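Local coordinates for molybdopterin-guanine dinucleotide biosynthesis protein B (Bacillus subtilis subsp. spizizenii, PDB 4OYH) that probably binds GTP and hydrolyses it weakly, and may serve as an adapter in making and using the molybdopterin guanine dinucleotide cofactor, at residues A[39-44]-A[103-108]; A[70-75]-A[83-88]; A[134-139]-A[151-156]. The protein carries 2 engineered substitutions. All blocks are in the same frame, centred on the assembly; numbering follows the deposited sequence.

Contact 1 (A[39-44]-A[103-108])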
ATOM      1  N   LEU A  39      -9.065  14.678 -13.035  1.00 62.03           N
ATOM      2  CA  LEU A  39      -7.842  15.014 -12.345  1.00 57.92           C
ATOM      3  C   LEU A  39      -7.342  13.764 -11.625  1.00 57.40           C
ATOM      4  O   LEU A  39      -8.136  12.986 -11.103  1.00 60.29           O
ATOM      5  CB  LEU A  39      -8.097  16.175 -11.389  1.00 60.07           C
ATOM      6  CG  LEU A  39      -6.924  16.605 -10.515  1.00 63.31           C
ATOM      7  CD1 LEU A  39      -5.774  17.185 -11.337  1.00 66.39           C
ATOM      8  CD2 LEU A  39      -7.418  17.593  -9.475  1.00 54.31           C
ATOM      9  N   ASN A  40      -6.030  13.551 -11.634  1.00 57.60           N
ATOM     10  CA  ASN A  40      -5.448  12.301 -11.127  1.00 59.61           C
ATOM     11  C   ASN A  40      -4.646  12.569  -9.832  1.00 55.01           C
ATOM     12  O   ASN A  40      -3.444  12.888  -9.819  1.00 44.20           O
ATOM     13  CB  ASN A  40      -4.606  11.655 -12.234  1.00 62.69           C
ATOM     14  CG  ASN A  40      -3.705  10.561 -11.742  1.00 59.71           C
ATOM     15  OD1 ASN A  40      -3.964   9.905 -10.728  1.00 65.47           O
ATOM     16  ND2 ASN A  40      -2.616  10.355 -12.469  1.00 69.28           N
ATOM     17  N   LEU A  41      -5.356  12.427  -8.730  1.00 33.98           N
ATOM     18  CA  LEU A  41      -4.956  13.028  -7.490  1.00 40.35           C
ATOM     19  C   LEU A  41      -4.945  11.973  -6.390  1.00 33.88           C
ATOM     20  O   LEU A  41      -5.877  11.199  -6.269  1.00 37.86           O
ATOM     21  CB  LEU A  41      -5.899  14.187  -7.180  1.00 36.96           C
ATOM     22  CG  LEU A  41      -6.019  14.739  -5.749  1.00 33.21           C
ATOM     23  CD1 LEU A  41      -4.868  15.637  -5.326  1.00 23.99           C
ATOM     24  CD2 LEU A  41      -7.286  15.479  -5.701  1.00 30.45           C
ATOM     25  N   GLY A  42      -3.856  11.938  -5.632  1.00 29.58           N
ATOM     26  CA  GLY A  42      -3.688  11.004  -4.545  1.00 26.92           C
ATOM     27  C   GLY A  42      -4.156  11.626  -3.241  1.00 26.10           C
ATOM     28  O   GLY A  42      -4.397  12.805  -3.158  1.00 29.00           O
ATOM     29  N   CYS A  43      -4.271  10.805  -2.220  1.00 21.99           N
ATOM     30  CA  CYS A  43      -4.697  11.240  -0.914  1.00 22.03           C
ATOM     31  C   CYS A  43      -3.865  10.544   0.150  1.00 13.71           C
ATOM     32  O   CYS A  43      -3.577   9.338   0.081  1.00 17.84           O
ATOM     33  CB  CYS A  43      -6.194  10.962  -0.695  1.00 24.89           C
ATOM     34  SG  CYS A  43      -6.877  12.094   0.513  1.00 49.94           S
ATOM     35  N   LEU A  44      -3.425  11.326   1.108  1.00 21.32           N
ATOM     36  CA  LEU A  44      -2.551  10.818   2.170  1.00 22.26           C
ATOM     37  C   LEU A  44      -2.973  11.438   3.507  1.00 19.74           C
ATOM     38  O   LEU A  44      -3.170  12.669   3.670  1.00 16.87           O
ATOM     39  CB  LEU A  44      -1.099  11.092   1.856  1.00 19.50           C
ATOM     40  CG  LEU A  44      -0.121  10.728   2.991  1.00 35.87           C
ATOM     41  CD1 LEU A  44      -0.031   9.251   3.155  1.00 32.11           C
ATOM     42  CD2 LEU A  44       1.285  11.326   2.767  1.00 22.44           C
ATOM     43  N   THR A 103       0.817   9.596  -9.818  1.00 41.42           N
ATOM     44  CA  THR A 103      -0.312  10.494  -9.600  1.00 47.90           C
ATOM     45  C   THR A 103       0.076  11.869 -10.138  1.00 39.23           C
ATOM     46  O   THR A 103       1.251  12.153 -10.242  1.00 37.11           O
ATOM     47  CB  THR A 103      -0.696  10.590  -8.084  1.00 51.37           C
ATOM     48  OG1 THR A 103       0.436  11.019  -7.328  1.00 50.74           O
ATOM     49  CG2 THR A 103      -1.161   9.235  -7.529  1.00 36.85           C
ATOM     50  N   ASP A 104      -0.895  12.719 -10.464  1.00 38.45           N
ATOM     51  CA  ASP A 104      -0.614  14.098 -10.927  1.00 43.04           C
ATOM     52  C   ASP A 104      -0.299  15.070  -9.792  1.00 41.64           C
ATOM     53  O   ASP A 104       0.323  16.100  -9.991  1.00 37.19           O
ATOM     54  CB  ASP A 104      -1.814  14.710 -11.675  1.00 49.99           C
ATOM     55  CG  ASP A 104      -2.134  14.026 -12.998  1.00 78.37           C
ATOM     56  OD1 ASP A 104      -1.243  13.333 -13.566  1.00 76.39           O
ATOM     57  OD2 ASP A 104      -3.292  14.227 -13.472  1.00 70.23           O
ATOM     58  N   CYS A 105      -0.812  14.770  -8.611  1.00 35.69           N
ATOM     59  CA  CYS A 105      -0.817  15.728  -7.522  1.00 44.31           C
ATOM     60  C   CYS A 105      -1.269  15.052  -6.231  1.00 32.49           C
ATOM     61  O   CYS A 105      -1.569  13.860  -6.226  1.00 32.89           O
ATOM     62  CB  CYS A 105      -1.720  16.908  -7.860  1.00 41.07           C
ATOM     63  SG  CYS A 105      -3.376  16.433  -8.369  1.00 35.38           S
ATOM     64  N   LEU A 106      -1.294  15.797  -5.134  1.00 33.38           N
ATOM     65  CA  LEU A 106      -1.523  15.148  -3.847  1.00 30.27           C
ATOM     66  C   LEU A 106      -2.219  16.039  -2.825  1.00 31.82           C
ATOM     67  O   LEU A 106      -1.832  17.192  -2.579  1.00 27.72           O
ATOM     68  CB  LEU A 106      -0.198  14.627  -3.315  1.00 29.12           C
ATOM     69  CG  LEU A 106      -0.207  14.019  -1.906  1.00 38.95           C
ATOM     70  CD1 LEU A 106      -1.073  12.716  -1.830  1.00 27.91           C
ATOM     71  CD2 LEU A 106       1.203  13.784  -1.479  1.00 29.69           C
ATOM     72  N   LEU A 107      -3.287  15.463  -2.283  1.00 32.47           N
ATOM     73  CA  LEU A 107      -4.044  15.990  -1.155  1.00 34.00           C
ATOM     74  C   LEU A 107      -3.554  15.307   0.101  1.00 27.88           C
ATOM     75  O   LEU A 107      -3.573  14.083   0.183  1.00 25.50           O
ATOM     76  CB  LEU A 107      -5.549  15.721  -1.311  1.00 29.00           C
ATOM     77  CG  LEU A 107      -6.601  16.817  -1.127  1.00 31.79           C
ATOM     78  CD1 LEU A 107      -7.916  16.217  -0.732  1.00 23.75           C
ATOM     79  CD2 LEU A 107      -6.203  17.848  -0.158  1.00 29.89           C
ATOM     80  N   ILE A 108      -3.101  16.086   1.076  1.00 25.46           N
ATOM     81  CA  ILE A 108      -2.650  15.503   2.347  1.00 25.97           C
ATOM     82  C   ILE A 108      -3.567  15.956   3.496  1.00 26.48           C
ATOM     83  O   ILE A 108      -3.822  17.156   3.640  1.00 26.39           O
ATOM     84  CB  ILE A 108      -1.215  15.908   2.671  1.00 31.50           C
ATOM     85  CG1 ILE A 108      -0.305  15.641   1.457  1.00 28.09           C
ATOM     86  CG2 ILE A 108      -0.787  15.214   3.939  1.00 24.95           C
ATOM     87  CD1 ILE A 108       1.146  15.556   1.762  1.00 36.66           C
TER

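Contact 2 (A[70-75]-A[83-88]). Engineered in segment 83-88: Leu88 (natural residue Asn).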
ATOM      1  N   ALA A  70       6.675 -10.504   8.291  1.00 52.47           N
ATOM      2  CA  ALA A  70       7.403  -9.592   7.368  1.00 48.30           C
ATOM      3  C   ALA A  70       6.960  -8.104   7.341  1.00 54.16           C
ATOM      4  O   ALA A  70       5.899  -7.743   7.861  1.00 55.77           O
ATOM      5  CB  ALA A  70       7.315 -10.137   5.959  1.00 40.60           C
ATOM      6  N   ASP A  71       7.786  -7.287   6.669  1.00 28.75           N
ATOM      7  CA  ASP A  71       7.784  -5.801   6.685  1.00 39.66           C
ATOM      8  C   ASP A  71       7.012  -5.082   5.596  1.00 40.19           C
ATOM      9  O   ASP A  71       6.372  -4.042   5.829  1.00 24.09           O
ATOM     10  CB  ASP A  71       9.230  -5.295   6.545  1.00 47.73           C
ATOM     11  CG  ASP A  71       9.910  -5.827   5.255  1.00 79.30           C
ATOM     12  OD1 ASP A  71       9.433  -6.858   4.706  1.00 66.02           O
ATOM     13  OD2 ASP A  71      10.905  -5.220   4.783  1.00 80.87           O
ATOM     14  N   VAL A  72       7.188  -5.592   4.382  1.00 31.36           N
ATOM     15  CA  VAL A  72       6.494  -5.113   3.194  1.00 31.57           C
ATOM     16  C   VAL A  72       5.668  -6.274   2.643  1.00 28.63           C
ATOM     17  O   VAL A  72       6.222  -7.255   2.139  1.00 26.29           O
ATOM     18  CB  VAL A  72       7.497  -4.602   2.170  1.00 27.94           C
ATOM     19  CG1 VAL A  72       6.818  -4.089   0.899  1.00 25.72           C
ATOM     20  CG2 VAL A  72       8.360  -3.528   2.819  1.00 34.80           C
ATOM     21  N   THR A  73       4.352  -6.176   2.775  1.00 25.82           N
ATOM     22  CA  THR A  73       3.430  -7.247   2.321  1.00 26.15           C
ATOM     23  C   THR A  73       2.265  -6.664   1.524  1.00 22.91           C
ATOM     24  O   THR A  73       1.845  -5.549   1.774  1.00 19.51           O
ATOM     25  CB  THR A  73       2.808  -8.068   3.511  1.00 39.11           C
ATOM     26  OG1 THR A  73       1.907  -7.241   4.235  1.00 32.21           O
ATOM     27  CG2 THR A  73       3.842  -8.609   4.482  1.00 43.95           C
ATOM     28  N   ALA A  74       1.707  -7.433   0.597  1.00 25.70           N
ATOM     29  CA  ALA A  74       0.617  -6.929  -0.245  1.00 20.64           C
ATOM     30  C   ALA A  74      -0.286  -7.993  -0.885  1.00 27.64           C
ATOM     31  O   ALA A  74       0.084  -9.176  -1.040  1.00 19.66           O
ATOM     32  CB  ALA A  74       1.183  -6.056  -1.325  1.00 28.66           C
ATOM     33  N   VAL A  75      -1.491  -7.541  -1.230  1.00 20.28           N
ATOM     34  CA  VAL A  75      -2.441  -8.318  -2.019  1.00 22.19           C
ATOM     35  C   VAL A  75      -2.838  -7.554  -3.255  1.00 21.37           C
ATOM     36  O   VAL A  75      -3.131  -6.362  -3.180  1.00 22.57           O
ATOM     37  CB  VAL A  75      -3.713  -8.650  -1.251  1.00 28.18           C
ATOM     38  CG1 VAL A  75      -4.560  -9.665  -2.046  1.00 26.90           C
ATOM     39  CG2 VAL A  75      -3.364  -9.212   0.055  1.00 33.07           C
ATOM     40  N   LEU A  83      -1.528  -2.628   0.090  1.00 23.51           N
ATOM     41  CA  LEU A  83      -0.133  -2.748   0.505  1.00 20.87           C
ATOM     42  C   LEU A  83       0.066  -2.223   1.923  1.00 14.13           C
ATOM     43  O   LEU A  83      -0.401  -1.148   2.280  1.00 16.36           O
ATOM     44  CB  LEU A  83       0.731  -1.989  -0.528  1.00 17.77           C
ATOM     45  CG  LEU A  83       2.257  -1.850  -0.457  1.00 33.18           C
ATOM     46  CD1 LEU A  83       2.618  -0.824   0.549  1.00 21.90           C
ATOM     47  CD2 LEU A  83       2.989  -3.101  -0.154  1.00 40.17           C
ATOM     48  N   THR A  84       0.800  -2.983   2.714  1.00 23.21           N
ATOM     49  CA  THR A  84       1.285  -2.538   4.029  1.00 26.63           C
ATOM     50  C   THR A  84       2.831  -2.567   4.082  1.00 34.07           C
ATOM     51  O   THR A  84       3.460  -3.598   3.818  1.00 24.17           O
ATOM     52  CB  THR A  84       0.768  -3.433   5.167  1.00 24.86           C
ATOM     53  OG1 THR A  84       1.287  -4.746   4.955  1.00 47.87           O
ATOM     54  CG2 THR A  84      -0.745  -3.533   5.177  1.00 39.70           C
ATOM     55  N   ALA A  85       3.444  -1.466   4.488  1.00 24.84           N
ATOM     56  CA  ALA A  85       4.898  -1.336   4.421  1.00 31.69           C
ATOM     57  C   ALA A  85       5.476  -0.665   5.647  1.00 32.56           C
ATOM     58  O   ALA A  85       5.314   0.519   5.798  1.00 32.33           O
ATOM     59  CB  ALA A  85       5.300  -0.550   3.194  1.00 27.20           C
ATOM     60  N   ARG A  86       6.166  -1.443   6.481  1.00 30.53           N
ATOM     61  CA  ARG A  86       6.878  -0.952   7.659  1.00 36.11           C
ATOM     62  C   ARG A  86       8.265  -0.379   7.328  1.00 34.20           C
ATOM     63  O   ARG A  86       9.230  -1.118   7.206  1.00 33.92           O
ATOM     64  CB  ARG A  86       7.042  -2.085   8.677  1.00 31.86           C
ATOM     65  CG  ARG A  86       5.898  -2.209   9.640  1.00 47.26           C
ATOM     66  CD  ARG A  86       5.855  -3.534  10.441  1.00 43.60           C
ATOM     67  NE  ARG A  86       4.565  -3.599  11.130  1.00 60.93           N
ATOM     68  CZ  ARG A  86       4.232  -2.825  12.161  1.00 60.15           C
ATOM     69  NH1 ARG A  86       5.122  -1.969  12.667  1.00 55.69           N
ATOM     70  NH2 ARG A  86       3.011  -2.911  12.693  1.00 62.12           N
ATOM     71  N   ARG A  87       8.341   0.936   7.202  1.00 32.41           N
ATOM     72  CA  ARG A  87       9.604   1.663   7.032  1.00 33.56           C
ATOM     73  C   ARG A  87       9.674   2.873   7.952  1.00 33.31           C
ATOM     74  O   ARG A  87       8.701   3.253   8.626  1.00 38.04           O
ATOM     75  CB  ARG A  87       9.784   2.184   5.601  1.00 29.88           C
ATOM     76  CG  ARG A  87       9.638   1.204   4.537  1.00 30.10           C
ATOM     77  CD  ARG A  87      10.508   0.057   4.795  1.00 39.61           C
ATOM     78  NE  ARG A  87      11.019  -0.610   3.610  1.00 33.29           N
ATOM     79  CZ  ARG A  87      11.445  -1.848   3.647  1.00 35.70           C
ATOM     80  NH1 ARG A  87      11.383  -2.521   4.798  1.00 27.85           N
ATOM     81  NH2 ARG A  87      11.952  -2.411   2.567  1.00 39.45           N
ATOM     82  N   LEU A  88      10.821   3.519   7.920  1.00 40.10           N
ATOM     83  CA  LEU A  88      10.982   4.766   8.627  1.00 56.92           C
ATOM     84  C   LEU A  88      10.553   5.835   7.641  1.00 45.82           C
ATOM     85  O   LEU A  88      11.387   6.479   6.991  1.00 44.59           O
ATOM     86  CB  LEU A  88      12.420   4.955   9.115  1.00 62.12           C
ATOM     87  CG  LEU A  88      12.680   5.957  10.248  1.00 52.63           C
ATOM     88  CD1 LEU A  88      13.896   6.769   9.880  1.00 72.44           C
ATOM     89  CD2 LEU A  88      11.517   6.881  10.551  1.00 48.79           C
TER

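Contact 3 (A[134-139]-A[151-156]). With SO4 (sulfate ion), chain H.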
ATOM      1  N   VAL A 134       3.345  27.045   8.428  1.00 36.50           N
ATOM      2  CA  VAL A 134       3.636  27.908   7.294  1.00 42.14           C
ATOM      3  C   VAL A 134       2.867  27.496   6.046  1.00 37.66           C
ATOM      4  O   VAL A 134       2.380  26.368   5.910  1.00 29.86           O
ATOM      5  CB  VAL A 134       5.160  27.924   6.970  1.00 36.77           C
ATOM      6  CG1 VAL A 134       5.960  28.242   8.229  1.00 34.33           C
ATOM      7  CG2 VAL A 134       5.610  26.600   6.428  1.00 28.72           C
ATOM      8  N   ASN A 135       2.759  28.480   5.167  1.00 33.70           N
ATOM      9  CA  ASN A 135       2.255  28.349   3.828  1.00 26.45           C
ATOM     10  C   ASN A 135       0.772  28.125   3.820  1.00 33.35           C
ATOM     11  O   ASN A 135       0.240  27.340   3.027  1.00 27.89           O
ATOM     12  CB  ASN A 135       2.984  27.227   3.078  1.00 22.27           C
ATOM     13  CG  ASN A 135       2.960  27.449   1.586  1.00 25.66           C
ATOM     14  OD1 ASN A 135       2.467  28.473   1.112  1.00 25.08           O
ATOM     15  ND2 ASN A 135       3.489  26.506   0.840  1.00 24.56           N
ATOM     16  N   THR A 136       0.105  28.862   4.690  1.00 29.32           N
ATOM     17  CA  THR A 136      -1.330  28.764   4.846  1.00 32.57           C
ATOM     18  C   THR A 136      -1.972  29.612   3.773  1.00 30.98           C
ATOM     19  O   THR A 136      -1.673  30.800   3.696  1.00 30.77           O
ATOM     20  CB  THR A 136      -1.783  29.251   6.238  1.00 40.69           C
ATOM     21  OG1 THR A 136      -1.206  28.409   7.235  1.00 35.14           O
ATOM     22  CG2 THR A 136      -3.303  29.229   6.360  1.00 47.85           C
ATOM     23  N   ILE A 137      -2.855  29.030   2.957  1.00 20.40           N
ATOM     24  CA  ILE A 137      -3.391  29.773   1.794  1.00 22.05           C
ATOM     25  C   ILE A 137      -4.844  30.094   1.947  1.00 25.01           C
ATOM     26  O   ILE A 137      -5.414  30.855   1.123  1.00 23.92           O
ATOM     27  CB  ILE A 137      -3.163  29.016   0.456  1.00 19.61           C
ATOM     28  CG1 ILE A 137      -3.724  27.604   0.507  1.00 24.87           C
ATOM     29  CG2 ILE A 137      -1.638  29.012   0.141  1.00 25.10           C
ATOM     30  CD1 ILE A 137      -3.862  26.903  -0.825  1.00 34.97           C
ATOM     31  N   ALA A 138      -5.448  29.512   2.984  1.00 15.91           N
ATOM     32  CA  ALA A 138      -6.834  29.829   3.322  1.00 20.26           C
ATOM     33  C   ALA A 138      -7.243  29.314   4.671  1.00 20.05           C
ATOM     34  O   ALA A 138      -6.647  28.388   5.202  1.00 13.48           O
ATOM     35  CB  ALA A 138      -7.756  29.261   2.298  1.00 21.77           C
ATOM     36  N   ILE A 139      -8.282  29.918   5.213  1.00 25.05           N
ATOM     37  CA  ILE A 139      -8.867  29.441   6.442  1.00 28.64           C
ATOM     38  C   ILE A 139     -10.315  29.153   6.215  1.00 29.02           C
ATOM     39  O   ILE A 139     -11.051  29.969   5.677  1.00 28.23           O
ATOM     40  CB  ILE A 139      -8.714  30.455   7.585  1.00 44.02           C
ATOM     41  CG1 ILE A 139      -7.243  30.549   8.008  1.00 34.72           C
ATOM     42  CG2 ILE A 139      -9.580  30.041   8.793  1.00 35.94           C
ATOM     43  CD1 ILE A 139      -6.880  31.866   8.509  1.00 37.52           C
ATOM     44  N   GLN A 151      -5.418  38.774   8.620  1.00 65.08           N
ATOM     45  CA  GLN A 151      -4.572  39.306   7.590  1.00 70.92           C
ATOM     46  C   GLN A 151      -3.964  38.204   6.753  1.00 68.20           C
ATOM     47  O   GLN A 151      -3.594  37.152   7.267  1.00 63.94           O
ATOM     48  CB  GLN A 151      -3.459  40.138   8.232  1.00 77.42           C
ATOM     49  CG  GLN A 151      -3.111  41.406   7.504  1.00 79.75           C
ATOM     50  CD  GLN A 151      -1.716  41.365   6.905  1.00 88.75           C
ATOM     51  OE1 GLN A 151      -1.294  40.347   6.327  1.00 74.61           O
ATOM     52  NE2 GLN A 151      -0.985  42.476   7.039  1.00 82.47           N
ATOM     53  N   GLY A 152      -3.892  38.451   5.454  1.00 44.94           N
ATOM     54  CA  GLY A 152      -2.980  37.721   4.601  1.00 43.37           C
ATOM     55  C   GLY A 152      -3.503  36.518   3.862  1.00 35.50           C
ATOM     56  O   GLY A 152      -2.707  35.811   3.228  1.00 30.18           O
ATOM     57  N   LEU A 153      -4.805  36.271   3.936  1.00 32.96           N
ATOM     58  CA  LEU A 153      -5.383  35.132   3.232  1.00 37.14           C
ATOM     59  C   LEU A 153      -6.897  35.158   3.207  1.00 34.53           C
ATOM     60  O   LEU A 153      -7.537  35.863   3.988  1.00 36.17           O
ATOM     61  CB  LEU A 153      -4.896  33.813   3.857  1.00 39.17           C
ATOM     62  CG  LEU A 153      -4.803  33.744   5.384  1.00 39.95           C
ATOM     63  CD1 LEU A 153      -6.095  34.142   6.020  1.00 48.48           C
ATOM     64  CD2 LEU A 153      -4.417  32.356   5.857  1.00 28.69           C
ATOM     65  N   PRO A 154      -7.489  34.385   2.294  1.00 26.46           N
ATOM     66  CA  PRO A 154      -8.948  34.374   2.188  1.00 27.38           C
ATOM     67  C   PRO A 154      -9.636  33.556   3.299  1.00 27.97           C
ATOM     68  O   PRO A 154      -9.038  32.615   3.783  1.00 26.13           O
ATOM     69  CB  PRO A 154      -9.169  33.750   0.806  1.00 25.73           C
ATOM     70  CG  PRO A 154      -7.993  32.933   0.588  1.00 29.14           C
ATOM     71  CD  PRO A 154      -6.866  33.751   1.139  1.00 25.63           C
ATOM     72  N   ILE A 155     -10.877  33.900   3.636  1.00 28.86           N
ATOM     73  CA  ILE A 155     -11.672  33.227   4.679  1.00 34.91           C
ATOM     74  C   ILE A 155     -13.013  32.751   4.134  1.00 35.56           C
ATOM     75  O   ILE A 155     -13.741  33.523   3.526  1.00 36.04           O
ATOM     76  CB  ILE A 155     -11.989  34.149   5.874  1.00 32.58           C
ATOM     77  CG1 ILE A 155     -10.759  34.922   6.331  1.00 46.54           C
ATOM     78  CG2 ILE A 155     -12.589  33.335   6.994  1.00 59.87           C
ATOM     79  CD1 ILE A 155      -9.653  34.072   6.857  1.00 54.41           C
ATOM     80  N   PHE A 156     -13.344  31.487   4.382  1.00 37.80           N
ATOM     81  CA  PHE A 156     -14.559  30.878   3.868  1.00 40.37           C
ATOM     82  C   PHE A 156     -15.470  30.364   4.974  1.00 54.80           C
ATOM     83  O   PHE A 156     -15.004  30.174   6.097  1.00 47.60           O
ATOM     84  CB  PHE A 156     -14.206  29.727   2.987  1.00 39.63           C
ATOM     85  CG  PHE A 156     -13.307  30.083   1.899  1.00 40.62           C
ATOM     86  CD1 PHE A 156     -13.780  30.739   0.793  1.00 36.33           C
ATOM     87  CD2 PHE A 156     -11.989  29.754   1.957  1.00 30.65           C
ATOM     88  CE1 PHE A 156     -12.953  31.048  -0.216  1.00 34.57           C
ATOM     89  CE2 PHE A 156     -11.160  30.075   0.934  1.00 30.74           C
ATOM     90  CZ  PHE A 156     -11.642  30.726  -0.138  1.00 34.95           C
TER
HETATM   91  S   SO4 H 203       2.201  31.979   6.289  1.00 35.34           S
HETATM   92  O1  SO4 H 203       2.670  32.376   7.622  1.00 45.62           O
HETATM   93  O2  SO4 H 203       3.212  31.292   5.512  1.00 31.88           O
HETATM   94  O3  SO4 H 203       1.112  31.055   6.518  1.00 42.89           O
HETATM   95  O4  SO4 H 203       1.766  33.126   5.517  1.00 29.46           O

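Contact 1 (A[39-44]-A[103-108])
Gly42 is held from both ends by 103-108: its N gives an almost straight bond to Cys105 O (3.0 Å, 178° at the hydrogen), and its O accepts Leu107 N at 3.0 Å. Two residues on, Leu44 N bonds Leu107 O at 2.9 Å. Leu106 CD1 lies 3.6 Å from Gly42 C. On the other face Cys105 SG, set between its own backbone N and carbonyl carbon (chi1 52°), meets Leu41 CD1 at 3.5 Å, and helix 23-35 lies over Leu41 and Leu107. The two strands are parallel neighbours in the central sheet of a P-loop NTPase fold, 41-46 being the outermost strand within the chain, and a strand of the second subunit carries the sheet on beyond Cys43 and Leu44. The end at Asn40 and Asp104 is looser and more open to solvent. Asp104 N still bonds Asn40 O (2.6 Å), but Asn40 N meets Asp104 OD2 only weakly, at 3.4 Å. The Asn40 and Asp104 side chains cross at about a right angle, amide and carboxylate planes 65° apart, and Asn40 ND2 bonds Glu102 O. Glu102, Thr103 and Asp104 probably bind GTP, as in a close relative.

Contact 2 (A[70-75]-A[83-88])
Leu83 CD2 lies 3.7 Å from Ala74 CB and 4.1 Å from Val72 CG1, forming the apolar centre on the face of the sheet that Val72, Ala74, Leu83 and Ala85 share. Tyr98 of the second subunit packs on Val72 and Ala74 there. The valine branches divide the work: CG1, anti to the backbone N (chi1 180°), faces the leucine, while CG2 meets the Arg87 guanidinium. Strands 72-77 and 80-86 form an antiparallel beta hairpin, in which Thr73 and Thr84 are a hydrogen-bonded pair: Thr73 N to Thr84 O and Thr84 N to Thr73 O are both 2.9 Å, nearly straight bonds. Val72-Ala85 and Ala74-Leu83 are the flanking non-hydrogen-bonded pairs. Strands of the second subunit continue the sheet across the interface. On the other face the two threonine side chains converge, OG1 of Thr73 lying 2.7 Å from OG1 of Thr84; Thr73 OG1 is hydrogen-bonded to Asp63 OD1. Farther out, Arg86 N reaches Asp71 O at 2.7 Å. At the polar edge Arg87 folds back through bends at chi2 and chi3, so that Val72 CG2 stands over the centre of one guanidinium face, 3.6 Å from its plane. Arg87 NH1 forms a salt bridge with Asp71 OD2 (2.7 Å), a bent bond on the anti side but tilted from the carboxylate plane, while Arg87 NH2 bonds Leu101 O of the second subunit.

Contact 3 (A[134-139]-A[151-156])
Phe156 N donates to Ile139 O at 3.0 Å, and Ile139 N donates in turn to Pro154 O at 3.1 Å. This is the bonding of a parallel bridge, with Ile139 opposite Ile155, and Ile155 CA leans on the same Ile139 O through a C-H...O contact. Leu153 supplies the apolar wedge. Its CG sits between the backbone N and the carbonyl carbon (chi1 41°), and its two methyls spread over 134-139: CD1 meets Ile139 CD1 at 3.5 Å, and CD2 meets Thr136 CG2 at 3.4 Å. An alanine here would lose both methyl contacts and would probably leave a gap between Thr136 CG2 and Ile139 CD1. Farther along, Ile155 CD1 comes back to Ile139 CB (3.8 Å), and Ala138 CB touches the Phe156 ring at its edge, in the ring plane, 3.8 Å from CE2. At the far end of 134-139 a sulfate ion, probably from the crystallisation liquor, is gripped by two backbone amides, Asn135 N to its O2 (2.9 Å) and Thr136 N to its O3. The short strand 155-156 borders the parallel sheet of the P-loop NTPase fold within this chain; strand 118-122 flanks 136-141 on the other side, and helix 161-171 packs against Ile137 and Phe156.

Contact 1 is the buried one, close to the middle of the chain, whereas contacts 2 and 3 are only partly buried. Contacts 1 and 3 belong to the same parallel sheet and hold its two outermost strands within the chain, 41-46 and 155-156, with centres 21 Å apart. Contact 2 forms an antiparallel hairpin apart from that sheet within the chain, continued by strands of the second subunit, and its centre is about 37 Å from that of contact 3. Contact 1 also meets the second subunit; no other protein chain of the assembly touches contact 3. Chemistry follows place: contact 1 runs from leucine-rich core to probable GTP-site residues, contact 2 ends in a salt bridge, and contact 3 joins a single parallel bridge to mostly aliphatic packing.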